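Local coordinates for protein catechol 2,3-dioxygenase (Rhodococcus sp., PDB 2WL9) that probably cleaves the ring of catechol-type substrates by extradiol addition of dioxygen at an active-site iron, a step in the breakdown of aromatic hydrocarbons, at residues 59-64 and 207-212; 66-71 and 120-125; 149-154 and 201-206. All blocks are in the same frame, centred on the assembly; numbering follows the deposited sequence.

Contact 1. Residues 59-64 and 207-212; sequences SDDLAY and DKRINH. With FE (Fe (III) ion), chain K.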
ATOM      1  N   SER C  59     -30.019 -40.266 -17.802  1.00 27.89           N
ATOM      2  CA  SER C  59     -30.753 -39.004 -17.876  1.00 27.45           C
ATOM      3  C   SER C  59     -29.787 -37.883 -18.278  1.00 26.51           C
ATOM      4  O   SER C  59     -28.585 -38.104 -18.341  1.00 26.42           O
ATOM      5  CB  SER C  59     -31.414 -38.713 -16.527  1.00 27.52           C
ATOM      6  OG  SER C  59     -31.983 -37.418 -16.490  1.00 29.75           O
ATOM      7  N   ASP C  60     -30.306 -36.691 -18.569  1.00 25.44           N
ATOM      8  CA  ASP C  60     -29.453 -35.553 -18.917  1.00 24.00           C
ATOM      9  C   ASP C  60     -29.967 -34.270 -18.285  1.00 23.26           C
ATOM     10  O   ASP C  60     -30.495 -33.388 -18.966  1.00 22.95           O
ATOM     11  CB  ASP C  60     -29.321 -35.409 -20.434  1.00 24.24           C
ATOM     12  CG  ASP C  60     -28.292 -36.355 -21.015  1.00 24.31           C
ATOM     13  OD1 ASP C  60     -27.117 -36.304 -20.589  1.00 21.85           O
ATOM     14  OD2 ASP C  60     -28.661 -37.158 -21.891  1.00 24.40           O
ATOM     15  N   ASP C  61     -29.804 -34.176 -16.969  1.00 21.95           N
ATOM     16  CA  ASP C  61     -30.334 -33.059 -16.212  1.00 21.42           C
ATOM     17  C   ASP C  61     -29.579 -32.905 -14.896  1.00 20.68           C
ATOM     18  O   ASP C  61     -28.639 -33.653 -14.593  1.00 19.71           O
ATOM     19  CB  ASP C  61     -31.836 -33.275 -15.944  1.00 21.90           C
ATOM     20  CG  ASP C  61     -32.622 -31.975 -15.856  1.00 22.93           C
ATOM     21  OD1 ASP C  61     -32.049 -30.920 -15.486  1.00 22.86           O
ATOM     22  OD2 ASP C  61     -33.834 -32.012 -16.162  1.00 24.45           O
ATOM     23  N   LEU C  62     -29.990 -31.905 -14.128  1.00 20.42           N
ATOM     24  CA  LEU C  62     -29.477 -31.699 -12.784  1.00 19.91           C
ATOM     25  C   LEU C  62     -30.023 -32.790 -11.863  1.00 19.64           C
ATOM     26  O   LEU C  62     -31.213 -33.119 -11.928  1.00 19.90           O
ATOM     27  CB  LEU C  62     -29.926 -30.324 -12.292  1.00 20.19           C
ATOM     28  CG  LEU C  62     -29.610 -29.842 -10.878  1.00 20.49           C
ATOM     29  CD1 LEU C  62     -28.148 -29.484 -10.726  1.00 19.27           C
ATOM     30  CD2 LEU C  62     -30.477 -28.627 -10.620  1.00 21.92           C
ATOM     31  N   ALA C  63     -29.148 -33.343 -11.022  1.00 18.81           N
ATOM     32  CA  ALA C  63     -29.521 -34.348 -10.014  1.00 18.31           C
ATOM     33  C   ALA C  63     -29.680 -33.746  -8.610  1.00 18.00           C
ATOM     34  O   ALA C  63     -30.641 -34.069  -7.899  1.00 17.89           O
ATOM     35  CB  ALA C  63     -28.506 -35.504  -9.999  1.00 18.19           C
ATOM     36  N   TYR C  64     -28.746 -32.875  -8.216  1.00 17.35           N
ATOM     37  CA  TYR C  64     -28.822 -32.174  -6.926  1.00 16.85           C
ATOM     38  C   TYR C  64     -27.936 -30.929  -6.844  1.00 16.50           C
ATOM     39  O   TYR C  64     -26.916 -30.822  -7.532  1.00 16.47           O
ATOM     40  CB  TYR C  64     -28.532 -33.114  -5.743  1.00 17.04           C
ATOM     41  CG  TYR C  64     -27.290 -33.967  -5.887  1.00 17.03           C
ATOM     42  CD1 TYR C  64     -26.024 -33.476  -5.547  1.00 17.39           C
ATOM     43  CD2 TYR C  64     -27.387 -35.279  -6.348  1.00 18.91           C
ATOM     44  CE1 TYR C  64     -24.888 -34.276  -5.676  1.00 17.90           C
ATOM     45  CE2 TYR C  64     -26.276 -36.077  -6.487  1.00 18.21           C
ATOM     46  CZ  TYR C  64     -25.030 -35.582  -6.150  1.00 18.59           C
ATOM     47  OH  TYR C  64     -23.947 -36.409  -6.302  1.00 18.30           O
ATOM     48  N   ASP C 207     -37.695 -26.872 -19.933  1.00 29.98           N
ATOM     49  CA  ASP C 207     -37.974 -28.307 -20.052  1.00 29.77           C
ATOM     50  C   ASP C 207     -37.021 -29.181 -19.223  1.00 28.81           C
ATOM     51  O   ASP C 207     -37.213 -30.393 -19.105  1.00 28.83           O
ATOM     52  CB  ASP C 207     -38.045 -28.749 -21.526  1.00 30.57           C
ATOM     53  CG  ASP C 207     -36.699 -28.693 -22.240  1.00 31.43           C
ATOM     54  OD1 ASP C 207     -35.718 -28.155 -21.682  1.00 31.73           O
ATOM     55  OD2 ASP C 207     -36.634 -29.192 -23.388  1.00 33.38           O
ATOM     56  N   LYS C 208     -36.007 -28.552 -18.636  1.00 27.53           N
ATOM     57  CA  LYS C 208     -35.084 -29.240 -17.735  1.00 26.63           C
ATOM     58  C   LYS C 208     -35.016 -28.502 -16.391  1.00 25.56           C
ATOM     59  O   LYS C 208     -35.464 -27.360 -16.292  1.00 25.19           O
ATOM     60  CB  LYS C 208     -33.697 -29.371 -18.378  1.00 26.65           C
ATOM     61  CG  LYS C 208     -33.647 -30.378 -19.539  1.00 27.65           C
ATOM     62  CD  LYS C 208     -32.221 -30.671 -19.991  1.00 29.13           C
ATOM     63  CE  LYS C 208     -32.176 -31.837 -20.991  1.00 30.62           C
ATOM     64  NZ  LYS C 208     -32.743 -31.491 -22.323  1.00 32.38           N
ATOM     65  N   ARG C 209     -34.477 -29.162 -15.364  1.00 24.53           N
ATOM     66  CA  ARG C 209     -34.304 -28.541 -14.045  1.00 23.35           C
ATOM     67  C   ARG C 209     -33.345 -27.359 -14.092  1.00 22.48           C
ATOM     68  O   ARG C 209     -33.450 -26.433 -13.286  1.00 22.42           O
ATOM     69  CB  ARG C 209     -33.773 -29.548 -13.026  1.00 23.05           C
ATOM     70  CG  ARG C 209     -34.812 -30.481 -12.440  1.00 24.23           C
ATOM     71  CD  ARG C 209     -34.147 -31.452 -11.476  1.00 24.31           C
ATOM     72  NE  ARG C 209     -35.129 -32.322 -10.829  1.00 25.70           N
ATOM     73  CZ  ARG C 209     -34.869 -33.541 -10.373  1.00 26.02           C
ATOM     74  NH1 ARG C 209     -33.650 -34.060 -10.495  1.00 25.67           N
ATOM     75  NH2 ARG C 209     -35.835 -34.250  -9.797  1.00 26.63           N
ATOM     76  N   ILE C 210     -32.402 -27.413 -15.028  1.00 21.78           N
ATOM     77  CA  ILE C 210     -31.330 -26.419 -15.126  1.00 20.85           C
ATOM     78  C   ILE C 210     -31.277 -25.818 -16.533  1.00 21.02           C
ATOM     79  O   ILE C 210     -31.435 -26.532 -17.536  1.00 20.69           O
ATOM     80  CB  ILE C 210     -29.959 -27.043 -14.691  1.00 20.16           C
ATOM     81  CG1 ILE C 210     -28.829 -26.004 -14.647  1.00 19.53           C
ATOM     82  CG2 ILE C 210     -29.583 -28.243 -15.569  1.00 20.10           C
ATOM     83  CD1 ILE C 210     -27.695 -26.376 -13.673  1.00 16.63           C
ATOM     84  N   ASN C 211     -31.093 -24.502 -16.603  1.00 20.85           N
ATOM     85  CA  ASN C 211     -30.906 -23.834 -17.881  1.00 21.34           C
ATOM     86  C   ASN C 211     -29.427 -23.699 -18.212  1.00 21.04           C
ATOM     87  O   ASN C 211     -28.990 -24.095 -19.291  1.00 21.20           O
ATOM     88  CB  ASN C 211     -31.575 -22.462 -17.905  1.00 21.38           C
ATOM     89  CG  ASN C 211     -31.253 -21.691 -19.167  1.00 23.11           C
ATOM     90  OD1 ASN C 211     -31.733 -22.022 -20.256  1.00 24.15           O
ATOM     91  ND2 ASN C 211     -30.429 -20.666 -19.033  1.00 23.48           N
ATOM     92  N   HIS C 212     -28.663 -23.134 -17.284  1.00 20.52           N
ATOM     93  CA  HIS C 212     -27.224 -23.025 -17.477  1.00 20.51           C
ATOM     94  C   HIS C 212     -26.421 -23.048 -16.185  1.00 19.78           C
ATOM     95  O   HIS C 212     -26.952 -22.834 -15.101  1.00 19.50           O
ATOM     96  CB  HIS C 212     -26.860 -21.798 -18.340  1.00 20.45           C
ATOM     97  CG  HIS C 212     -26.843 -20.499 -17.595  1.00 20.51           C
ATOM     98  ND1 HIS C 212     -27.950 -19.688 -17.485  1.00 20.58           N
ATOM     99  CD2 HIS C 212     -25.839 -19.853 -16.956  1.00 20.17           C
ATOM    100  CE1 HIS C 212     -27.633 -18.606 -16.794  1.00 20.19           C
ATOM    101  NE2 HIS C 212     -26.362 -18.687 -16.453  1.00 20.26           N
TER
HETATM  102 FE    FE K1300     -25.538 -16.439 -16.270  1.00 36.21          FE
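The backbones of 59-64 and 207-212 come closest where L62 faces R209, with CA atoms 5.9 Å apart, and where D61 faces K208; no main-chain hydrogen bond joins them, and each bond pairs a side chain with a backbone atom. The D61 carboxylate takes one. R209 N donates to D61 OD2 over 3.0 Å with an N-H...O angle of 167°, using the syn lone pair of OD2, while its bond to OD1 is bent and weak. OD1 also takes the amide of its neighbour, L62 N, at 2.7 Å on its anti side. Bonds to both oxygens thus restrain the rotation of the group.

R209 donates a second time, from its side chain. Extended from CG to NE, it passes L62 at about a right angle and delivers NH1 to L62 O at 3.0 Å, the oxygen lying in the guanidinium plane. K208 crosses D61 at a slant, its CB against D61 OD2 and its CE 3.1 Å from D60 O, which the contact buries with no polar partner in the model; the K208 ammonium does not reach either aspartate. Next to these bonds, L62 CB packs on I210 CG2 at 3.9 Å.

Two residues beyond I210, H212 NE2 binds the iron at 2.4 Å, in a site shared with H149 and E263. The contact joins the two halves of the chain, both of the vicinal oxygen chelate (glyoxalase) family: strand 61-68, paired with strand 6-14, meets the loop and first residue of strand 210-217, which lies beside strand 149-152 in the other sheet.

Contact 2. Residues 66-71 and 120-125; sequences GWRVAG and YGPQVD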
ATOM      1  N   GLY C  66     -25.738 -28.571  -4.179  1.00 15.62           N
ATOM      2  CA  GLY C  66     -25.145 -28.520  -2.845  1.00 15.12           C
ATOM      3  C   GLY C  66     -24.737 -27.121  -2.409  1.00 15.35           C
ATOM      4  O   GLY C  66     -23.867 -26.512  -3.033  1.00 14.46           O
ATOM      5  N   TRP C  67     -25.365 -26.619  -1.345  1.00 15.41           N
ATOM      6  CA  TRP C  67     -25.014 -25.321  -0.751  1.00 15.75           C
ATOM      7  C   TRP C  67     -24.196 -25.493   0.514  1.00 15.69           C
ATOM      8  O   TRP C  67     -24.577 -26.253   1.406  1.00 16.11           O
ATOM      9  CB  TRP C  67     -26.271 -24.521  -0.401  1.00 15.59           C
ATOM     10  CG  TRP C  67     -27.154 -24.235  -1.569  1.00 16.03           C
ATOM     11  CD1 TRP C  67     -28.258 -24.937  -1.948  1.00 16.51           C
ATOM     12  CD2 TRP C  67     -27.011 -23.169  -2.507  1.00 16.08           C
ATOM     13  NE1 TRP C  67     -28.811 -24.378  -3.079  1.00 16.09           N
ATOM     14  CE2 TRP C  67     -28.061 -23.293  -3.446  1.00 16.61           C
ATOM     15  CE3 TRP C  67     -26.084 -22.128  -2.662  1.00 16.63           C
ATOM     16  CZ2 TRP C  67     -28.221 -22.407  -4.510  1.00 16.96           C
ATOM     17  CZ3 TRP C  67     -26.242 -21.250  -3.728  1.00 16.41           C
ATOM     18  CH2 TRP C  67     -27.298 -21.397  -4.635  1.00 16.80           C
ATOM     19  N   ARG C  68     -23.096 -24.753   0.615  1.00 16.22           N
ATOM     20  CA  ARG C  68     -22.189 -24.880   1.752  1.00 16.31           C
ATOM     21  C   ARG C  68     -22.521 -23.963   2.933  1.00 16.92           C
ATOM     22  O   ARG C  68     -22.919 -22.808   2.750  1.00 17.09           O
ATOM     23  CB  ARG C  68     -20.754 -24.620   1.290  1.00 16.51           C
ATOM     24  CG  ARG C  68     -19.679 -24.959   2.314  1.00 15.76           C
ATOM     25  CD  ARG C  68     -18.353 -24.336   1.896  1.00 15.69           C
ATOM     26  NE  ARG C  68     -17.231 -24.843   2.682  1.00 14.50           N
ATOM     27  CZ  ARG C  68     -15.972 -24.435   2.542  1.00 15.18           C
ATOM     28  NH1 ARG C  68     -15.670 -23.504   1.644  1.00 15.25           N
ATOM     29  NH2 ARG C  68     -15.012 -24.959   3.298  1.00 14.58           N
ATOM     30  N   VAL C  69     -22.349 -24.486   4.144  1.00 16.87           N
ATOM     31  CA  VAL C  69     -22.333 -23.664   5.348  1.00 17.65           C
ATOM     32  C   VAL C  69     -20.979 -23.848   6.026  1.00 17.84           C
ATOM     33  O   VAL C  69     -20.236 -24.772   5.692  1.00 17.88           O
ATOM     34  CB  VAL C  69     -23.510 -23.965   6.316  1.00 17.48           C
ATOM     35  CG1 VAL C  69     -24.840 -23.603   5.678  1.00 17.34           C
ATOM     36  CG2 VAL C  69     -23.513 -25.415   6.774  1.00 17.48           C
ATOM     37  N   ALA C  70     -20.656 -22.957   6.955  1.00 18.53           N
ATOM     38  CA  ALA C  70     -19.325 -22.916   7.559  1.00 18.93           C
ATOM     39  C   ALA C  70     -18.976 -24.124   8.430  1.00 19.18           C
ATOM     40  O   ALA C  70     -17.808 -24.504   8.512  1.00 19.05           O
ATOM     41  CB  ALA C  70     -19.145 -21.620   8.359  1.00 19.52           C
ATOM     42  N   GLY C  71     -19.972 -24.704   9.099  1.00 19.29           N
ATOM     43  CA  GLY C  71     -19.712 -25.783  10.039  1.00 19.61           C
ATOM     44  C   GLY C  71     -20.967 -26.438  10.590  1.00 19.94           C
ATOM     45  O   GLY C  71     -22.082 -26.038  10.246  1.00 20.17           O
ATOM     46  N   TYR C 120     -21.510 -29.078   5.173  1.00 14.62           N
ATOM     47  CA  TYR C 120     -20.251 -28.462   5.616  1.00 14.89           C
ATOM     48  C   TYR C 120     -19.107 -29.473   5.489  1.00 15.13           C
ATOM     49  O   TYR C 120     -19.339 -30.682   5.441  1.00 15.07           O
ATOM     50  CB  TYR C 120     -20.349 -27.970   7.078  1.00 14.89           C
ATOM     51  CG  TYR C 120     -20.332 -29.084   8.110  1.00 15.26           C
ATOM     52  CD1 TYR C 120     -19.125 -29.550   8.647  1.00 15.42           C
ATOM     53  CD2 TYR C 120     -21.520 -29.687   8.537  1.00 15.13           C
ATOM     54  CE1 TYR C 120     -19.103 -30.579   9.576  1.00 17.43           C
ATOM     55  CE2 TYR C 120     -21.507 -30.718   9.468  1.00 17.26           C
ATOM     56  CZ  TYR C 120     -20.293 -31.161   9.979  1.00 17.29           C
ATOM     57  OH  TYR C 120     -20.278 -32.175  10.897  1.00 19.19           O
ATOM     58  N   GLY C 121     -17.875 -28.966   5.455  1.00 15.22           N
ATOM     59  CA  GLY C 121     -16.682 -29.815   5.433  1.00 15.28           C
ATOM     60  C   GLY C 121     -16.448 -30.574   4.135  1.00 15.05           C
ATOM     61  O   GLY C 121     -16.454 -31.814   4.131  1.00 14.80           O
ATOM     62  N   PRO C 122     -16.215 -29.850   3.025  1.00 15.08           N
ATOM     63  CA  PRO C 122     -15.852 -30.547   1.790  1.00 15.04           C
ATOM     64  C   PRO C 122     -14.509 -31.244   1.935  1.00 15.49           C
ATOM     65  O   PRO C 122     -13.636 -30.755   2.671  1.00 15.62           O
ATOM     66  CB  PRO C 122     -15.713 -29.412   0.775  1.00 15.03           C
ATOM     67  CG  PRO C 122     -15.360 -28.218   1.607  1.00 14.60           C
ATOM     68  CD  PRO C 122     -16.190 -28.384   2.844  1.00 15.17           C
ATOM     69  N   GLN C 123     -14.362 -32.382   1.256  1.00 15.41           N
ATOM     70  CA  GLN C 123     -13.076 -33.050   1.119  1.00 15.96           C
ATOM     71  C   GLN C 123     -12.186 -32.221   0.191  1.00 15.90           C
ATOM     72  O   GLN C 123     -12.555 -31.931  -0.946  1.00 15.61           O
ATOM     73  CB  GLN C 123     -13.256 -34.472   0.558  1.00 15.70           C
ATOM     74  CG  GLN C 123     -11.946 -35.234   0.284  1.00 17.12           C
ATOM     75  CD  GLN C 123     -12.155 -36.538  -0.486  1.00 17.39           C
ATOM     76  OE1 GLN C 123     -13.195 -37.189  -0.373  1.00 18.96           O
ATOM     77  NE2 GLN C 123     -11.161 -36.919  -1.273  1.00 17.16           N
ATOM     78  N   VAL C 124     -11.017 -31.852   0.694  1.00 16.50           N
ATOM     79  CA  VAL C 124     -10.041 -31.076  -0.062  1.00 17.16           C
ATOM     80  C   VAL C 124      -8.811 -31.954  -0.298  1.00 18.25           C
ATOM     81  O   VAL C 124      -8.280 -32.575   0.638  1.00 17.73           O
ATOM     82  CB  VAL C 124      -9.681 -29.762   0.698  1.00 17.60           C
ATOM     83  CG1 VAL C 124      -8.729 -28.883  -0.111  1.00 17.16           C
ATOM     84  CG2 VAL C 124     -10.947 -28.986   1.031  1.00 16.80           C
ATOM     85  N   ASP C 125      -8.394 -32.043  -1.561  1.00 18.86           N
ATOM     86  CA  ASP C 125      -7.264 -32.870  -1.942  1.00 20.16           C
ATOM     87  C   ASP C 125      -6.058 -31.968  -2.158  1.00 20.92           C
ATOM     88  O   ASP C 125      -5.554 -31.824  -3.268  1.00 20.81           O
ATOM     89  CB  ASP C 125      -7.584 -33.698  -3.197  1.00 20.21           C
ATOM     90  CG  ASP C 125      -8.624 -34.792  -2.939  1.00 21.28           C
ATOM     91  OD1 ASP C 125      -8.921 -35.102  -1.758  1.00 22.48           O
ATOM     92  OD2 ASP C 125      -9.137 -35.361  -3.928  1.00 19.38           O
TER
HETATM   93  O   HOH W   1     -17.889 -26.042   5.196  1.00 12.31           O
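R68 and P122 make one packing patch between 66-71 and 120-125, and Y120, against V69 and G71, makes another. The pyrrolidine ring of P122 lies over one face of the R68 guanidinium, with CG and CD each 3.7 Å from NH2, and the two side chains cross at about a right angle. R68 gets there on a fully stretched chain, CG anti to the backbone N (chi1 -170°). At the second patch the backbone of G71 lies on a face of the Y120 ring: G71 C stands 3.6 Å above the plane, offset toward the rim. Y120 CB also abuts V69, 3.5 Å from its O and 4.1 Å from its CG2.

Direct hydrogen bonds between the segments are absent, and the polar link is a single water. It accepts from R68 NE and from G121 N, each at 2.9 Å, and donates to V69 O at 2.7 Å, so it ties both backbones and the arginine together at one point.

The outer end of R68 is directed beyond the two segments. NH1 forms a salt bridge with E6, and NH2 gives a hydrogen bond to the carbonyl of Q275 in a second subunit, where H277 of that subunit also bonds to G121 O.

In this chemistry the guanidinium is held by partners at NE, NH1 and NH2 while P122 lies against a face, which probably limits its rotation. A buried arginine with an acid partner, a water and a carbonyl from another chain places this end of strand 61-68 at the subunit interface.

Contact 3. Residues 149-154 and 201-206; sequences HIIIRE and FGVGPM. With FE (Fe (III) ion), chain K.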
ATOM      1  N   HIS C 149     -22.435 -20.042 -11.009  1.00 19.34           N
ATOM      2  CA  HIS C 149     -23.865 -19.856 -10.757  1.00 19.21           C
ATOM      3  C   HIS C 149     -24.743 -20.654 -11.697  1.00 19.54           C
ATOM      4  O   HIS C 149     -24.283 -21.114 -12.738  1.00 19.94           O
ATOM      5  CB  HIS C 149     -24.263 -18.377 -10.773  1.00 19.29           C
ATOM      6  CG  HIS C 149     -24.290 -17.752 -12.132  1.00 19.20           C
ATOM      7  ND1 HIS C 149     -23.427 -16.743 -12.500  1.00 19.55           N
ATOM      8  CD2 HIS C 149     -25.102 -17.960 -13.198  1.00 20.16           C
ATOM      9  CE1 HIS C 149     -23.695 -16.368 -13.738  1.00 19.80           C
ATOM     10  NE2 HIS C 149     -24.706 -17.093 -14.185  1.00 19.71           N
ATOM     11  N   ILE C 150     -26.015 -20.783 -11.333  1.00 19.35           N
ATOM     12  CA  ILE C 150     -26.968 -21.601 -12.074  1.00 19.71           C
ATOM     13  C   ILE C 150     -28.329 -20.930 -12.205  1.00 19.77           C
ATOM     14  O   ILE C 150     -28.799 -20.260 -11.275  1.00 20.08           O
ATOM     15  CB  ILE C 150     -27.170 -22.992 -11.408  1.00 19.83           C
ATOM     16  CG1 ILE C 150     -27.586 -22.838  -9.932  1.00 18.52           C
ATOM     17  CG2 ILE C 150     -25.908 -23.853 -11.577  1.00 19.67           C
ATOM     18  CD1 ILE C 150     -27.847 -24.147  -9.194  1.00 19.46           C
ATOM     19  N   ILE C 151     -28.957 -21.120 -13.360  1.00 19.68           N
ATOM     20  CA  ILE C 151     -30.365 -20.779 -13.524  1.00 19.65           C
ATOM     21  C   ILE C 151     -31.189 -22.061 -13.506  1.00 19.72           C
ATOM     22  O   ILE C 151     -30.951 -22.980 -14.305  1.00 19.93           O
ATOM     23  CB  ILE C 151     -30.634 -19.960 -14.802  1.00 19.84           C
ATOM     24  CG1 ILE C 151     -30.144 -18.524 -14.605  1.00 20.19           C
ATOM     25  CG2 ILE C 151     -32.132 -19.973 -15.150  1.00 19.14           C
ATOM     26  CD1 ILE C 151     -30.570 -17.543 -15.694  1.00 20.78           C
ATOM     27  N   ILE C 152     -32.141 -22.116 -12.578  1.00 19.72           N
ATOM     28  CA  ILE C 152     -32.930 -23.327 -12.343  1.00 20.17           C
ATOM     29  C   ILE C 152     -34.433 -23.067 -12.448  1.00 20.98           C
ATOM     30  O   ILE C 152     -34.882 -21.924 -12.339  1.00 21.22           O
ATOM     31  CB  ILE C 152     -32.571 -24.002 -10.991  1.00 19.97           C
ATOM     32  CG1 ILE C 152     -32.800 -23.046  -9.809  1.00 19.73           C
ATOM     33  CG2 ILE C 152     -31.122 -24.529 -11.023  1.00 19.83           C
ATOM     34  CD1 ILE C 152     -32.641 -23.701  -8.442  1.00 19.48           C
ATOM     35  N   ARG C 153     -35.195 -24.137 -12.661  1.00 21.75           N
ATOM     36  CA  ARG C 153     -36.640 -24.050 -12.860  1.00 22.46           C
ATOM     37  C   ARG C 153     -37.381 -23.736 -11.567  1.00 22.78           C
ATOM     38  O   ARG C 153     -37.167 -24.379 -10.538  1.00 22.87           O
ATOM     39  CB  ARG C 153     -37.158 -25.354 -13.471  1.00 22.80           C
ATOM     40  CG  ARG C 153     -38.589 -25.307 -13.990  1.00 23.63           C
ATOM     41  CD  ARG C 153     -38.891 -26.554 -14.805  1.00 25.67           C
ATOM     42  NE  ARG C 153     -38.703 -27.769 -14.015  1.00 27.60           N
ATOM     43  CZ  ARG C 153     -38.548 -28.987 -14.525  1.00 29.29           C
ATOM     44  NH1 ARG C 153     -38.562 -29.174 -15.838  1.00 29.65           N
ATOM     45  NH2 ARG C 153     -38.378 -30.024 -13.715  1.00 30.18           N
ATOM     46  N   GLU C 154     -38.244 -22.729 -11.625  1.00 23.47           N
ATOM     47  CA  GLU C 154     -39.124 -22.417 -10.509  1.00 24.06           C
ATOM     48  C   GLU C 154     -40.511 -22.113 -11.049  1.00 24.98           C
ATOM     49  O   GLU C 154     -40.690 -21.137 -11.775  1.00 25.20           O
ATOM     50  CB  GLU C 154     -38.597 -21.226  -9.695  1.00 23.91           C
ATOM     51  CG  GLU C 154     -37.191 -21.386  -9.134  1.00 23.19           C
ATOM     52  CD  GLU C 154     -37.045 -22.499  -8.107  1.00 23.74           C
ATOM     53  OE1 GLU C 154     -38.047 -22.919  -7.490  1.00 23.89           O
ATOM     54  OE2 GLU C 154     -35.899 -22.940  -7.906  1.00 24.09           O
ATOM     55  N   PHE C 201     -33.509 -17.386 -11.317  1.00 21.09           N
ATOM     56  CA  PHE C 201     -34.723 -18.077 -11.770  1.00 22.14           C
ATOM     57  C   PHE C 201     -35.810 -17.078 -12.205  1.00 23.34           C
ATOM     58  O   PHE C 201     -35.642 -15.866 -12.066  1.00 23.20           O
ATOM     59  CB  PHE C 201     -35.251 -19.043 -10.695  1.00 21.88           C
ATOM     60  CG  PHE C 201     -35.285 -18.463  -9.309  1.00 21.82           C
ATOM     61  CD1 PHE C 201     -34.248 -18.708  -8.413  1.00 21.77           C
ATOM     62  CD2 PHE C 201     -36.356 -17.677  -8.894  1.00 22.08           C
ATOM     63  CE1 PHE C 201     -34.273 -18.171  -7.127  1.00 21.60           C
ATOM     64  CE2 PHE C 201     -36.390 -17.136  -7.617  1.00 22.32           C
ATOM     65  CZ  PHE C 201     -35.346 -17.384  -6.729  1.00 21.85           C
ATOM     66  N   GLY C 202     -36.920 -17.589 -12.725  1.00 24.35           N
ATOM     67  CA  GLY C 202     -37.995 -16.726 -13.228  1.00 26.29           C
ATOM     68  C   GLY C 202     -37.726 -16.225 -14.634  1.00 27.42           C
ATOM     69  O   GLY C 202     -38.128 -15.117 -15.001  1.00 27.93           O
ATOM     70  N   VAL C 203     -37.036 -17.051 -15.418  1.00 28.57           N
ATOM     71  CA  VAL C 203     -36.759 -16.772 -16.828  1.00 29.49           C
ATOM     72  C   VAL C 203     -37.819 -17.413 -17.733  1.00 30.38           C
ATOM     73  O   VAL C 203     -37.663 -17.467 -18.959  1.00 30.77           O
ATOM     74  CB  VAL C 203     -35.350 -17.274 -17.243  1.00 29.36           C
ATOM     75  CG1 VAL C 203     -34.260 -16.500 -16.497  1.00 29.32           C
ATOM     76  CG2 VAL C 203     -35.216 -18.783 -17.007  1.00 29.82           C
ATOM     77  N   GLY C 204     -38.892 -17.900 -17.121  1.00 30.76           N
ATOM     78  CA  GLY C 204     -39.986 -18.520 -17.858  1.00 31.80           C
ATOM     79  C   GLY C 204     -39.826 -20.020 -18.045  1.00 32.00           C
ATOM     80  O   GLY C 204     -38.906 -20.627 -17.478  1.00 32.11           O
ATOM     81  N   PRO C 205     -40.722 -20.629 -18.850  1.00 32.45           N
ATOM     82  CA  PRO C 205     -40.783 -22.080 -19.081  1.00 32.42           C
ATOM     83  C   PRO C 205     -39.435 -22.719 -19.410  1.00 31.77           C
ATOM     84  O   PRO C 205     -38.649 -22.163 -20.182  1.00 31.89           O
ATOM     85  CB  PRO C 205     -41.747 -22.215 -20.275  1.00 32.83           C
ATOM     86  CG  PRO C 205     -41.965 -20.805 -20.789  1.00 33.35           C
ATOM     87  CD  PRO C 205     -41.767 -19.918 -19.609  1.00 32.87           C
ATOM     88  N   MET C 206     -39.190 -23.877 -18.802  1.00 31.18           N
ATOM     89  CA  MET C 206     -37.963 -24.645 -18.976  1.00 30.48           C
ATOM     90  C   MET C 206     -38.346 -26.117 -19.051  1.00 30.32           C
ATOM     91  O   MET C 206     -39.223 -26.563 -18.308  1.00 30.51           O
ATOM     92  CB  MET C 206     -37.031 -24.440 -17.775  1.00 30.13           C
ATOM     93  CG  MET C 206     -36.319 -23.090 -17.697  1.00 29.96           C
ATOM     94  SD  MET C 206     -35.473 -22.846 -16.114  1.00 30.57           S
ATOM     95  CE  MET C 206     -34.387 -24.265 -16.066  1.00 27.75           C
TER
HETATM   96 FE    FE K1300     -25.538 -16.439 -16.270  1.00 36.21          FE
HETATM   97  O   HOH W   2     -36.760 -20.288 -13.751  1.00 19.56           O
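A water donates to I152 O at 2.9 Å, and F201 CB packs against the same oxygen at 3.3 Å. The water also accepts from G202 N, again at 2.9 Å, and so bridges the end of strand 149-152 to the turn that follows F201. No direct hydrogen bond joins the segments.

Most of the rest is van der Waals contact. E154 turns its CG onto F201, 3.4 Å from CB; with CG anti to the carbonyl carbon (chi1 -57°), the aliphatic part meets the phenylalanine, and the carboxylate and ring planes stand 67° apart. M206 reaches back across the loop and bends at chi3 (57°), which lays its terminal methyl on the main chain, CE being 3.5 Å from R153 N, with SD against R153 CA. R153 returns the contact: its CD lies 3.5 Å from M206 O, an oxygen near the guanidinium plane, at its edge. Nearer the iron, I151 CG2 touches V203 CG2 at 3.8 Å.

At the other end of the strand, H149 NE2 binds the iron at 2.3 Å, sharing the metal with H212 and E263. H149 and H212 thus sit on adjacent strands of the iron-binding half of this vicinal oxygen chelate fold. Strand 149-152 runs parallel to strand 199-201 on one side and antiparallel to 210-217 on the other, with I151 paired to N211 through the backbone. Helix 157-167 packs against E154 and F201 through A160 and against I152 through Y164.

Overall arrangement
Contacts 1 and 3 lie close together, their centres about 10 Å apart, and meet through two probable main-chain hydrogen bonds, R209 O with R153 N and N211 N with I151 O, beside neighbouring strands 149-152 and 210-217; each carries one histidine ligand of the same iron. Contact 2 shares strand 61-68 with contact 1 yet lies about 23 Å from it between centres, and it is the one that another subunit touches. Both iron-bearing contacts are partly buried, whereas contact 2 is buried. Their chemistry differs accordingly: contact 1 spans the two sheets with direct carboxylate and guanidinium bonds, contact 3 closes a loop with methyl, sulfur and water contacts, and contact 2 relies on water and an intersubunit arginine.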